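Long-range contacts in VAL-1 (Chlorella virus, PDB 3GNE), which cleaves the polysaccharide alginate as a lyase of family 14, probably by the beta-elimination typical of such enzymes: residues F215-T219 with F235-Q239; N25-S29 with V40-D45; K83-F87 with A159-D163; W77-Y81 with K92-T96; E169-K173 with M240-E244. One frame throughout, in Å; residues are numbered along the deposited sequence. Where two conformers were deposited one is given.

Contact 1 of 5, residues F215-T219 with F235-Q239; sequences FDWNT and FTNFQ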
# COMPACT_ATOMS: atom_id res chain seq x y z
N PHE A 215 8.39 3.63 0.69
CA PHE A 215 6.94 3.67 0.69
C PHE A 215 6.46 4.10 -0.68
O PHE A 215 6.99 5.07 -1.24
CB PHE A 215 6.46 4.70 1.72
CG PHE A 215 4.94 4.80 1.85
CD1 PHE A 215 4.18 3.70 2.26
CD2 PHE A 215 4.32 6.03 1.54
CE1 PHE A 215 2.79 3.81 2.41
CE2 PHE A 215 2.94 6.11 1.72
CZ PHE A 215 2.18 5.04 2.16
N ASP A 216 5.51 3.36 -1.23
CA ASP A 216 4.98 3.70 -2.52
C ASP A 216 3.48 3.84 -2.38
O ASP A 216 2.76 2.90 -2.04
CB ASP A 216 5.29 2.56 -3.50
CG ASP A 216 5.04 3.03 -4.93
OD1 ASP A 216 5.94 3.67 -5.52
OD2 ASP A 216 3.96 2.84 -5.48
N TRP A 217 2.99 5.04 -2.63
CA TRP A 217 1.58 5.37 -2.61
C TRP A 217 1.09 5.42 -4.04
O TRP A 217 1.65 6.13 -4.85
CB TRP A 217 1.33 6.74 -1.95
CG TRP A 217 -0.16 6.94 -1.90
CD1 TRP A 217 -0.92 7.76 -2.69
CD2 TRP A 217 -1.04 6.27 -1.00
NE1 TRP A 217 -2.22 7.63 -2.33
CE2 TRP A 217 -2.35 6.74 -1.28
CE3 TRP A 217 -0.87 5.37 0.03
CZ2 TRP A 217 -3.48 6.31 -0.58
CZ3 TRP A 217 -1.99 4.93 0.74
CH2 TRP A 217 -3.26 5.40 0.44
N ASN A 218 0.06 4.68 -4.40
CA ASN A 218 -0.46 4.79 -5.76
C ASN A 218 -1.87 4.23 -5.73
O ASN A 218 -2.08 3.03 -5.75
CB ASN A 218 0.43 4.02 -6.73
CG ASN A 218 0.09 4.39 -8.15
OD1 ASN A 218 -0.93 5.00 -8.44
ND2 ASN A 218 0.97 4.02 -9.05
N THR A 219 -2.85 5.16 -5.62
CA THR A 219 -4.22 4.71 -5.40
C THR A 219 -5.00 4.83 -6.71
O THR A 219 -4.93 5.82 -7.43
CB THR A 219 -4.88 5.50 -4.27
OG1 THR A 219 -6.21 4.96 -4.07
CG2 THR A 219 -5.05 7.01 -4.52
N PHE A 235 -7.84 11.05 1.84
CA PHE A 235 -6.80 10.37 2.60
C PHE A 235 -6.08 11.38 3.49
O PHE A 235 -5.85 12.52 3.12
CB PHE A 235 -5.75 9.76 1.59
CG PHE A 235 -6.32 8.56 0.85
CD1 PHE A 235 -6.22 7.28 1.35
CD2 PHE A 235 -6.95 8.77 -0.39
CE1 PHE A 235 -6.73 6.18 0.64
CE2 PHE A 235 -7.47 7.69 -1.10
CZ PHE A 235 -7.37 6.39 -0.59
N THR A 236 -5.71 10.93 4.68
CA THR A 236 -5.05 11.87 5.61
C THR A 236 -4.18 11.11 6.57
O THR A 236 -4.27 9.90 6.68
CB THR A 236 -6.14 12.70 6.36
OG1 THR A 236 -5.51 13.81 7.02
CG2 THR A 236 -6.91 11.82 7.37
N ASN A 237 -3.36 11.86 7.31
CA ASN A 237 -2.62 11.34 8.44
C ASN A 237 -1.72 10.17 8.03
O ASN A 237 -1.77 9.09 8.64
CB ASN A 237 -3.57 10.91 9.59
CG ASN A 237 -2.81 10.90 10.90
OD1 ASN A 237 -1.77 11.53 11.07
ND2 ASN A 237 -3.35 10.14 11.87
N PHE A 238 -0.92 10.37 7.02
CA PHE A 238 0.07 9.37 6.62
C PHE A 238 1.19 9.33 7.65
O PHE A 238 1.81 10.35 7.94
CB PHE A 238 0.67 9.75 5.25
CG PHE A 238 -0.31 9.58 4.11
CD1 PHE A 238 -0.34 8.39 3.40
CD2 PHE A 238 -1.17 10.59 3.72
CE1 PHE A 238 -1.22 8.26 2.29
CE2 PHE A 238 -2.04 10.49 2.66
CZ PHE A 238 -2.07 9.29 1.95
N GLN A 239 1.44 8.16 8.24
CA GLN A 239 2.41 7.98 9.29
C GLN A 239 3.35 6.83 8.96
O GLN A 239 2.98 5.85 8.35
CB GLN A 239 1.70 7.66 10.63
CG GLN A 239 0.82 8.81 11.08
CD GLN A 239 0.06 8.48 12.34
OE1 GLN A 239 -0.45 7.36 12.41
NE2 GLN A 239 -0.05 9.38 13.31
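Trp-217 meets Phe-235 and Phe-238 in an aromatic cluster between the two facing sheets of a beta-sandwich, the fold expected of the concanavalin-like clan to which family 14 lyases belong. Segment 215-219 lies in one sheet and 235-239 in the other. Their axes stay 11.2 Å apart and no hydrogen bond joins them, so side chains alone bridge the gap. The indole enters two edge-to-face pairs in opposite roles. Toward Phe-235 it supplies the edge: CZ2 and CH2 stand over the phenyl face, with Trp-217 CZ2 3.5 Å from Phe-235 CE1, the six-membered ring and the phenyl at 74° to each other. Toward Phe-238 it supplies the face. The phenylalanine brings its CE1 corner over the rim of the six-membered ring, 3.7 Å from Trp-217 CE3, with the planes at 87°. The indole reaches this place because its CG is anti to the backbone nitrogen (chi1 -177°), which carries the ring out from its strand. Both phenylalanines point inward although they are three positions apart in sequence, with Thr-236 and Asn-237 between them; the left-handed backbone of Asn-237 is consistent with this break in the usual alternation. Phe-59, Phe-61 and Trp-77 extend the aromatic core around Trp-217. Phe-215 touches more loosely, its CE2 lying 4.3 Å from Phe-238 CD1 at an oblique approach. At the other end Thr-219 OG1, hydrogen-bonded to Lys-92 O and to the hydroxyl of Tyr-44, sits 3.9 Å from Phe-235 CZ.

Contact 2 of 5, residues N25-S29 with V40-D45; sequences NMKKS and VKAVYD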
# COMPACT_ATOMS: atom_id res chain seq x y z
N ASN A 25 2.42 12.14 -8.50
CA ASN A 25 1.47 12.33 -9.63
C ASN A 25 0.15 12.78 -8.98
O ASN A 25 -0.57 11.94 -8.43
CB ASN A 25 1.22 11.07 -10.41
CG ASN A 25 2.39 10.65 -11.21
OD1 ASN A 25 2.44 10.81 -12.43
ND2 ASN A 25 3.41 10.14 -10.55
N MET A 26 -0.10 14.09 -9.03
CA MET A 26 -1.34 14.61 -8.41
C MET A 26 -2.56 14.34 -9.30
O MET A 26 -3.65 14.18 -8.76
CB MET A 26 -1.26 16.10 -8.12
CG MET A 26 -0.31 16.50 -7.00
SD MET A 26 -0.56 15.64 -5.46
CE MET A 26 -2.13 16.18 -4.79
N LYS A 27 -2.36 14.32 -10.60
CA LYS A 27 -3.49 14.02 -11.51
C LYS A 27 -4.58 15.04 -11.25
O LYS A 27 -4.30 16.27 -11.27
CB LYS A 27 -3.95 12.57 -11.40
CG LYS A 27 -2.79 11.61 -11.77
CD LYS A 27 -3.28 10.17 -11.52
CE LYS A 27 -2.32 9.12 -11.79
NZ LYS A 27 -2.90 7.78 -11.77
N LYS A 28 -5.83 14.60 -11.00
CA LYS A 28 -6.95 15.48 -10.68
C LYS A 28 -7.19 15.60 -9.19
O LYS A 28 -8.19 16.20 -8.80
CB LYS A 28 -8.25 14.94 -11.33
CG LYS A 28 -8.18 15.12 -12.85
CD LYS A 28 -9.53 14.66 -13.43
CE LYS A 28 -9.49 15.00 -14.93
NZ LYS A 28 -10.89 14.96 -15.46
N SER A 29 -6.29 15.04 -8.40
CA SER A 29 -6.42 15.11 -6.95
C SER A 29 -5.84 16.41 -6.40
O SER A 29 -5.14 17.12 -7.12
CB SER A 29 -5.75 13.90 -6.32
OG SER A 29 -6.38 12.69 -6.78
N VAL A 40 -5.65 14.64 1.25
CA VAL A 40 -5.65 14.62 -0.21
C VAL A 40 -7.04 14.13 -0.62
O VAL A 40 -7.51 13.08 -0.18
CB VAL A 40 -4.57 13.71 -0.81
CG1 VAL A 40 -4.61 13.85 -2.33
CG2 VAL A 40 -3.19 14.09 -0.29
N LYS A 41 -7.71 14.98 -1.43
CA LYS A 41 -8.95 14.59 -2.08
C LYS A 41 -8.54 13.79 -3.32
O LYS A 41 -8.02 14.38 -4.28
CB LYS A 41 -9.76 15.82 -2.45
CG LYS A 41 -11.10 15.54 -3.16
CD LYS A 41 -11.68 16.88 -3.67
CE LYS A 41 -13.12 16.78 -4.08
NZ LYS A 41 -13.82 18.09 -4.15
N ALA A 42 -8.73 12.50 -3.25
CA ALA A 42 -8.41 11.59 -4.38
C ALA A 42 -9.58 11.55 -5.34
O ALA A 42 -10.71 11.14 -4.94
CB ALA A 42 -8.16 10.19 -3.85
N VAL A 43 -9.33 12.01 -6.55
CA VAL A 43 -10.40 12.09 -7.56
C VAL A 43 -10.26 10.94 -8.51
O VAL A 43 -9.23 10.77 -9.16
CB VAL A 43 -10.28 13.43 -8.29
CG1 VAL A 43 -11.21 13.48 -9.50
CG2 VAL A 43 -10.56 14.58 -7.33
N TYR A 44 -11.28 10.11 -8.57
CA TYR A 44 -11.29 8.95 -9.46
C TYR A 44 -12.35 9.21 -10.52
O TYR A 44 -13.57 9.09 -10.22
CB TYR A 44 -11.60 7.68 -8.69
CG TYR A 44 -10.73 7.33 -7.49
CD1 TYR A 44 -9.53 6.63 -7.59
CD2 TYR A 44 -11.17 7.74 -6.22
CE1 TYR A 44 -8.74 6.32 -6.50
CE2 TYR A 44 -10.40 7.41 -5.15
CZ TYR A 44 -9.21 6.72 -5.25
OH TYR A 44 -8.50 6.43 -4.11
N ASP A 45 -11.93 9.55 -11.74
CA ASP A 45 -12.97 9.69 -12.76
C ASP A 45 -13.54 8.35 -13.20
O ASP A 45 -12.90 7.29 -13.06
CB ASP A 45 -12.38 10.38 -13.99
CG ASP A 45 -12.17 11.89 -13.82
OD1 ASP A 45 -12.58 12.46 -12.77
OD2 ASP A 45 -11.60 12.44 -14.79
O HOH W 1 -6.93 12.06 -10.20
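Met-26 touches Val-40 with its terminal methyl, CE lying 4.2 Å from Val-40 CG1; bends at chi2 and chi3 turn the methyl toward the strand, though this light contact is described for one of two modelled conformers and is the less certain for it. Met-26 also opens a type II' beta turn that closes at Ser-29, whose N donates to Met-26 O at 2.8 Å. Lys-27 takes the first inner corner of that turn, and Lys-28 follows at the second. A water links the turn to the strand, accepting from Lys-28 N at 2.9 Å and donating to Val-43 O. The beta carbon of Lys-28 packs 3.8 Å from Val-43 CG1, and beyond it the extended chain runs on to Asp-45. In the one conformer of Lys-28 considered here, its NZ forms a salt bridge with Asp-45 OD2 at 2.7 Å, using the syn lone pair of that oxygen. The turn carries the chain from strand 21-25, in one sheet of the beta-sandwich, to strand 30-34, which pairs with 37-44 in the other; Lys-41 is already bonded through its backbone to Ala-30. Ser-29, just ahead of that pairing, contributes a side chain to it. Its OG is anti to the carbonyl carbon (chi1 -61°) and accepts from Val-43 N at 3.0 Å, with the N-H pointing at it at 165°. The same OG hydrogen-bonds Gly-58 O, so two backbone groups grip one buried hydroxyl. CB of Ser-29 is pressed to 3.1 Å from Lys-41 O.

Contact 3 of 5, residues K83-F87 with A159-D163; sequences KGFDF and ALKYD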
# COMPACT_ATOMS: atom_id res chain seq x y z
N LYS A 83 -20.62 8.35 1.73
CA LYS A 83 -21.74 7.49 1.39
C LYS A 83 -22.01 7.43 -0.11
O LYS A 83 -22.03 8.52 -0.72
CB LYS A 83 -22.97 8.01 2.15
CG LYS A 83 -24.17 7.05 2.13
CD LYS A 83 -25.42 7.72 2.62
CE LYS A 83 -26.65 6.82 2.74
NZ LYS A 83 -27.70 7.56 3.56
N GLY A 84 -22.18 6.22 -0.68
CA GLY A 84 -22.46 6.15 -2.12
C GLY A 84 -21.21 5.84 -2.92
O GLY A 84 -21.34 5.50 -4.09
N PHE A 85 -20.01 5.90 -2.29
CA PHE A 85 -18.83 5.54 -3.06
C PHE A 85 -18.97 4.12 -3.55
O PHE A 85 -19.41 3.23 -2.79
CB PHE A 85 -17.60 5.72 -2.11
CG PHE A 85 -16.28 5.53 -2.83
CD1 PHE A 85 -15.60 6.66 -3.29
CD2 PHE A 85 -15.70 4.27 -3.00
CE1 PHE A 85 -14.37 6.51 -3.94
CE2 PHE A 85 -14.47 4.11 -3.65
CZ PHE A 85 -13.82 5.24 -4.09
N ASP A 86 -18.62 3.87 -4.79
CA ASP A 86 -18.74 2.52 -5.34
C ASP A 86 -17.35 1.90 -5.40
O ASP A 86 -16.49 2.33 -6.19
CB ASP A 86 -19.41 2.62 -6.74
CG ASP A 86 -19.72 1.28 -7.36
OD1 ASP A 86 -19.06 0.25 -7.00
OD2 ASP A 86 -20.61 1.22 -8.28
N PHE A 87 -17.09 0.91 -4.58
CA PHE A 87 -15.81 0.24 -4.53
C PHE A 87 -15.52 -0.67 -5.70
O PHE A 87 -14.39 -1.18 -5.79
CB PHE A 87 -15.78 -0.61 -3.23
CG PHE A 87 -15.80 0.20 -1.93
CD1 PHE A 87 -14.66 0.88 -1.51
CD2 PHE A 87 -16.96 0.30 -1.15
CE1 PHE A 87 -14.64 1.66 -0.35
CE2 PHE A 87 -16.95 1.06 0.01
CZ PHE A 87 -15.82 1.75 0.41
N ALA A 159 -14.86 -3.93 5.80
CA ALA A 159 -14.18 -3.24 6.90
C ALA A 159 -14.18 -1.73 6.70
O ALA A 159 -14.16 -0.97 7.68
CB ALA A 159 -12.75 -3.75 7.05
N LEU A 160 -14.15 -1.29 5.46
CA LEU A 160 -14.14 0.15 5.16
C LEU A 160 -15.57 0.67 5.18
O LEU A 160 -16.37 0.40 4.26
CB LEU A 160 -13.47 0.41 3.81
CG LEU A 160 -12.03 -0.10 3.71
CD1 LEU A 160 -11.57 0.01 2.25
CD2 LEU A 160 -11.11 0.71 4.63
N LYS A 161 -15.89 1.40 6.24
CA LYS A 161 -17.23 1.92 6.39
C LYS A 161 -17.37 3.25 5.72
O LYS A 161 -16.38 3.96 5.50
CB LYS A 161 -17.53 2.05 7.89
CG LYS A 161 -17.35 0.78 8.71
CD LYS A 161 -18.06 -0.45 8.14
CE LYS A 161 -17.81 -1.61 9.13
NZ LYS A 161 -18.40 -2.89 8.63
N TYR A 162 -18.61 3.64 5.39
CA TYR A 162 -18.86 4.98 4.82
C TYR A 162 -18.89 6.09 5.87
O TYR A 162 -19.30 5.89 7.03
CB TYR A 162 -20.22 4.98 4.09
CG TYR A 162 -20.28 4.17 2.82
CD1 TYR A 162 -19.44 4.43 1.77
CD2 TYR A 162 -21.20 3.11 2.66
CE1 TYR A 162 -19.49 3.69 0.61
CE2 TYR A 162 -21.27 2.36 1.50
CZ TYR A 162 -20.39 2.67 0.47
OH TYR A 162 -20.46 1.94 -0.69
N ASP A 163 -18.51 7.30 5.45
CA ASP A 163 -18.68 8.51 6.24
C ASP A 163 -17.90 8.46 7.55
O ASP A 163 -18.35 9.03 8.57
CB ASP A 163 -20.21 8.68 6.48
CG ASP A 163 -20.94 9.22 5.27
OD1 ASP A 163 -20.31 9.63 4.28
OD2 ASP A 163 -22.21 9.26 5.32
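Tyr-162 OH donates to the carbonyl of Phe-85, with 2.7 Å between OH and O and the approach nearly along the C=O axis. This bond ties together two loops at one end of the beta-sandwich. Loop residues 83-87 come after strand 72-80; loop residues 159-163 lead toward its antiparallel neighbour, strand 166-173. Tyr-162 is the main link. Its CG is anti to the carbonyl carbon (chi1 -69°), and the phenol extends from there across to the facing loop. Its ring is bordered on both sides of its plane. Over one face, toward the rim, lies Gly-84 N, 3.9 Å from Tyr-162 CE1. On the opposite side comes Phe-87, whose CE2 approaches to 3.7 Å from Tyr-162 CE1. The two rings are near parallel, at 25°, but they are slid so far past each other, with centroids 5.7 Å apart, that they hardly overlap. Phe-87 also packs its CZ 4.3 Å from Leu-160 CB, on the buried side of the contact. Tyr-81, which turns its ring edge-to-face with Phe-87 and shares a backbone hydrogen bond with Asp-163, connects this end to the core. The outer end is exposed and polar. There the left-handed backbone of Asp-163 lies beside Lys-83, whose N donates to Asp-163 OD1 at 2.9 Å. The donor stands 51° out of the carboxylate plane. The chain of Lys-83 runs on outward, its ammonium forming no salt bridge with Asp-163; its CB, by contrast, rests 3.5 Å from Asp-163 OD2.

Contact 4 of 5, residues W77-Y81 with K92-T96; sequences WEVFY and KHGGT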
# COMPACT_ATOMS: atom_id res chain seq x y z
N TRP A 77 -2.38 5.24 7.41
CA TRP A 77 -3.10 6.39 6.85
C TRP A 77 -4.56 6.21 7.20
O TRP A 77 -4.96 5.13 7.67
CB TRP A 77 -2.95 6.54 5.32
CG TRP A 77 -3.30 5.27 4.58
CD1 TRP A 77 -4.53 4.92 4.09
CD2 TRP A 77 -2.43 4.18 4.26
NE1 TRP A 77 -4.47 3.67 3.48
CE2 TRP A 77 -3.18 3.20 3.57
CE3 TRP A 77 -1.04 3.94 4.49
CZ2 TRP A 77 -2.64 2.00 3.11
CZ3 TRP A 77 -0.51 2.74 4.02
CH2 TRP A 77 -1.28 1.80 3.35
N GLU A 78 -5.33 7.27 6.99
CA GLU A 78 -6.77 7.18 7.21
C GLU A 78 -7.49 7.53 5.94
O GLU A 78 -7.01 8.37 5.16
CB GLU A 78 -7.22 8.16 8.32
CG GLU A 78 -6.46 7.76 9.63
CD GLU A 78 -6.75 8.76 10.72
OE1 GLU A 78 -7.78 9.45 10.67
OE2 GLU A 78 -6.01 8.85 11.70
N VAL A 79 -8.64 6.88 5.69
CA VAL A 79 -9.40 7.20 4.45
C VAL A 79 -10.89 7.30 4.74
O VAL A 79 -11.46 6.55 5.50
CB VAL A 79 -9.11 6.10 3.42
CG1 VAL A 79 -9.57 4.73 3.96
CG2 VAL A 79 -9.79 6.44 2.09
N PHE A 80 -11.49 8.32 4.14
CA PHE A 80 -12.90 8.63 4.25
C PHE A 80 -13.56 8.42 2.87
O PHE A 80 -13.17 9.07 1.90
CB PHE A 80 -13.03 10.07 4.70
CG PHE A 80 -14.43 10.55 5.08
CD1 PHE A 80 -14.72 10.77 6.43
CD2 PHE A 80 -15.44 10.80 4.17
CE1 PHE A 80 -15.95 11.27 6.79
CE2 PHE A 80 -16.68 11.29 4.52
CZ PHE A 80 -16.96 11.54 5.85
N TYR A 81 -14.52 7.51 2.86
CA TYR A 81 -15.35 7.19 1.68
C TYR A 81 -16.74 7.79 1.91
O TYR A 81 -17.47 7.20 2.73
CB TYR A 81 -15.45 5.68 1.52
CG TYR A 81 -14.11 5.09 1.07
CD1 TYR A 81 -13.72 5.32 -0.27
CD2 TYR A 81 -13.30 4.32 1.90
CE1 TYR A 81 -12.50 4.76 -0.70
CE2 TYR A 81 -12.09 3.80 1.45
CZ TYR A 81 -11.72 4.03 0.14
OH TYR A 81 -10.51 3.54 -0.35
N LYS A 92 -6.25 -0.10 -5.23
CA LYS A 92 -5.06 0.01 -4.40
C LYS A 92 -5.06 1.26 -3.52
O LYS A 92 -5.56 2.31 -3.93
CB LYS A 92 -3.80 0.15 -5.30
CG LYS A 92 -3.22 -1.17 -5.76
CD LYS A 92 -4.17 -1.97 -6.63
CE LYS A 92 -3.40 -3.20 -7.14
NZ LYS A 92 -4.37 -4.08 -7.90
N HIS A 93 -4.39 1.13 -2.39
CA HIS A 93 -3.96 2.29 -1.60
C HIS A 93 -2.47 2.50 -1.81
O HIS A 93 -2.06 3.32 -2.63
CB HIS A 93 -4.28 2.07 -0.11
CG HIS A 93 -5.73 2.28 0.20
ND1 HIS A 93 -6.16 2.20 1.51
CD2 HIS A 93 -6.81 2.54 -0.57
CE1 HIS A 93 -7.47 2.42 1.50
NE2 HIS A 93 -7.91 2.62 0.26
N GLY A 94 -1.63 1.71 -1.13
CA GLY A 94 -0.19 1.81 -1.26
C GLY A 94 0.46 0.84 -0.30
O GLY A 94 -0.21 0.01 0.30
N GLY A 95 1.77 0.95 -0.17
CA GLY A 95 2.46 0.01 0.75
C GLY A 95 3.95 0.17 0.57
O GLY A 95 4.46 1.22 0.21
N THR A 96 4.64 -0.90 0.87
CA THR A 96 6.09 -0.88 0.95
C THR A 96 6.70 -1.72 -0.13
O THR A 96 6.16 -2.76 -0.48
CB THR A 96 6.45 -1.43 2.36
OG1 THR A 96 7.77 -1.17 2.70
CG2 THR A 96 6.26 -2.93 2.29
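Tyr-81 and His-93 supply the polar part of the contact. Tyr-81 OH lies at the imidazole edge, 2.8 Å from His-93 NE2, in a nearly straight hydrogen bond (166°) in which either atom could be the donor. The phenol and the imidazole reach toward each other from the two layers of the fold. At the other ring nitrogen, His-93 ND1 is 3.0 Å from Trp-77 NE1 and lies near the indole plane. The ring contacts follow from the same placement. Trp-77 has its CG between the backbone N and the carbonyl carbon, a crowded position (chi1 53°), and from there the indole reaches across the gap between strands 10.1 Å apart and almost exactly antiparallel. Its five-membered ring is inclined to the imidazole at 68°. Apolar contact is made by Trp-77 CZ2, 3.6 Å from His-93 CB, and by Val-79 CG1, 4.0 Å from His-93 CE1; farther along, Trp-77 CH2 comes to 3.7 Å from Gly-94 O. Phe-235 adds an edge-to-face partner to the imidazole, within the hydrophobic core of a two-sheet beta-sandwich whose opposite layers contribute the two strands. The buried histidine thus has a polar partner for NE2 inside the core, and the tyrosine bond in its plane, with the indole beside ND1, probably fixes the rotation of the ring.

Contact 5 of 5, residues E169-K173 with M240-E244; sequences EIGTK and MKKYE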
# COMPACT_ATOMS: atom_id res chain seq x y z
N GLU A 169 -3.32 0.32 8.56
CA GLU A 169 -1.88 0.24 8.73
C GLU A 169 -1.40 -0.99 7.95
O GLU A 169 -2.14 -1.99 7.86
CB GLU A 169 -1.45 0.06 10.22
CG GLU A 169 -2.11 1.09 11.16
CD GLU A 169 -1.40 1.09 12.51
OE1 GLU A 169 -0.23 0.68 12.63
OE2 GLU A 169 -2.04 1.59 13.44
N ILE A 170 -0.16 -0.92 7.50
CA ILE A 170 0.42 -2.10 6.90
C ILE A 170 1.86 -2.22 7.42
O ILE A 170 2.65 -1.27 7.23
CB ILE A 170 0.39 -2.11 5.35
CG1 ILE A 170 0.95 -3.40 4.77
CG2 ILE A 170 1.01 -0.88 4.70
CD1 ILE A 170 0.52 -3.70 3.33
N GLY A 171 2.15 -3.36 8.02
CA GLY A 171 3.49 -3.64 8.55
C GLY A 171 4.23 -4.63 7.67
O GLY A 171 3.64 -5.54 7.08
N THR A 172 5.53 -4.40 7.59
CA THR A 172 6.40 -5.27 6.80
C THR A 172 7.63 -5.60 7.61
O THR A 172 8.28 -4.64 8.07
CB THR A 172 6.84 -4.57 5.49
OG1 THR A 172 5.69 -4.12 4.79
CG2 THR A 172 7.52 -5.57 4.59
N LYS A 173 7.98 -6.86 7.79
CA LYS A 173 9.19 -7.21 8.54
C LYS A 173 10.01 -8.18 7.69
O LYS A 173 9.53 -9.25 7.30
CB LYS A 173 8.81 -7.88 9.87
CG LYS A 173 10.06 -8.34 10.64
CD LYS A 173 9.67 -8.89 12.01
CE LYS A 173 10.97 -9.03 12.80
NZ LYS A 173 11.78 -10.19 12.38
N MET A 240 4.58 7.04 9.46
CA MET A 240 5.57 5.97 9.45
C MET A 240 5.71 5.51 10.91
O MET A 240 5.95 6.38 11.77
CB MET A 240 6.92 6.41 8.89
CG MET A 240 7.86 5.22 8.72
SD MET A 240 9.45 5.61 7.98
CE MET A 240 10.18 6.76 9.24
N LYS A 241 5.55 4.23 11.18
CA LYS A 241 5.46 3.74 12.56
C LYS A 241 6.42 2.59 12.78
O LYS A 241 6.76 1.91 11.82
CB LYS A 241 4.02 3.28 12.87
CG LYS A 241 2.99 4.41 12.69
CD LYS A 241 1.55 3.94 12.98
CE LYS A 241 1.41 3.51 14.43
NZ LYS A 241 -0.01 3.16 14.74
N LYS A 242 6.76 2.39 14.05
CA LYS A 242 7.54 1.18 14.36
C LYS A 242 6.73 -0.05 14.00
O LYS A 242 5.49 -0.12 14.18
CB LYS A 242 7.87 1.31 15.85
CG LYS A 242 8.97 2.39 16.03
CD LYS A 242 9.09 2.89 17.45
CE LYS A 242 9.77 4.23 17.66
NZ LYS A 242 9.04 5.36 17.00
N TYR A 243 7.41 -1.10 13.53
CA TYR A 243 6.75 -2.41 13.37
C TYR A 243 6.44 -2.97 14.78
O TYR A 243 7.36 -3.14 15.57
CB TYR A 243 7.66 -3.36 12.60
CG TYR A 243 6.97 -4.64 12.25
CD1 TYR A 243 6.30 -4.79 11.05
CD2 TYR A 243 7.04 -5.73 13.10
CE1 TYR A 243 5.68 -5.97 10.71
CE2 TYR A 243 6.40 -6.94 12.79
CZ TYR A 243 5.73 -7.04 11.59
OH TYR A 243 5.10 -8.21 11.28
N GLU A 244 5.17 -3.22 15.06
CA GLU A 244 4.77 -3.55 16.42
C GLU A 244 4.86 -5.06 16.54
O GLU A 244 4.16 -5.71 15.75
CB GLU A 244 3.36 -3.08 16.75
CG GLU A 244 3.07 -3.21 18.26
CD GLU A 244 2.16 -2.11 18.79
OE1 GLU A 244 2.34 -0.94 18.40
OE2 GLU A 244 1.25 -2.39 19.61
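Tyr-243 sets its ring edge against the backbone of Gly-171 and Thr-172 and one face against Lys-173, the tight part of a contact on one sheet of the beta-sandwich. Strands 166-173 and 231-241 both pair with strand 72-80, so the contact reaches across that strand and past its end. Tyr-243 CE1 is 3.5 Å from Thr-172 N and 3.6 Å from Gly-171 C; the buried glycine, having no side chain, leaves the phenol this place. Lys-173 CB lies 3.8 Å from the ring centroid of Tyr-243 and 18° off its normal in a CH-pi contact. With CG anti to the backbone nitrogen (chi1 -172°), the tyrosine carries its ring to the strand, and its OH is hydrogen-bonded to Glu-187 OE1. At the looser end the segments meet only through the ends of two long, partly exposed side chains. Here Glu-169 and Lys-241 span strand 72-80, the two chains running roughly perpendicular. A bend at chi3 turns the lysine to the carboxylate, where NZ of Lys-241 forms a salt bridge with Glu-169 OE2 at 2.9 Å. The ammonium stands above the carboxylate plane, 39° out of it, while Glu-169 OE1 remains 3.3 Å from Lys-241 NZ.

Contacts 1 and 4 are the buried pair, with centres 6 Å apart: both join one sheet of the sandwich to the other, and they meet through neighbouring strands in each layer. Contact 1 fills the gap with aromatic rings and no hydrogen bond across the segments, whereas contact 4 places a histidine and its polar partner there. Contacts 2, 3 and 5 are partly buried. Contact 5 continues along strand 231-241 from contact 1 but stays on one sheet; contacts 2 and 5 lie about 26 Å apart, centre to centre, on opposite sides of the chain's centre. Both have salt bridges, while contact 3 relies on backbone atoms gripped by tyrosine and aspartate. Contact 3 adjoins contact 4 through Tyr-81.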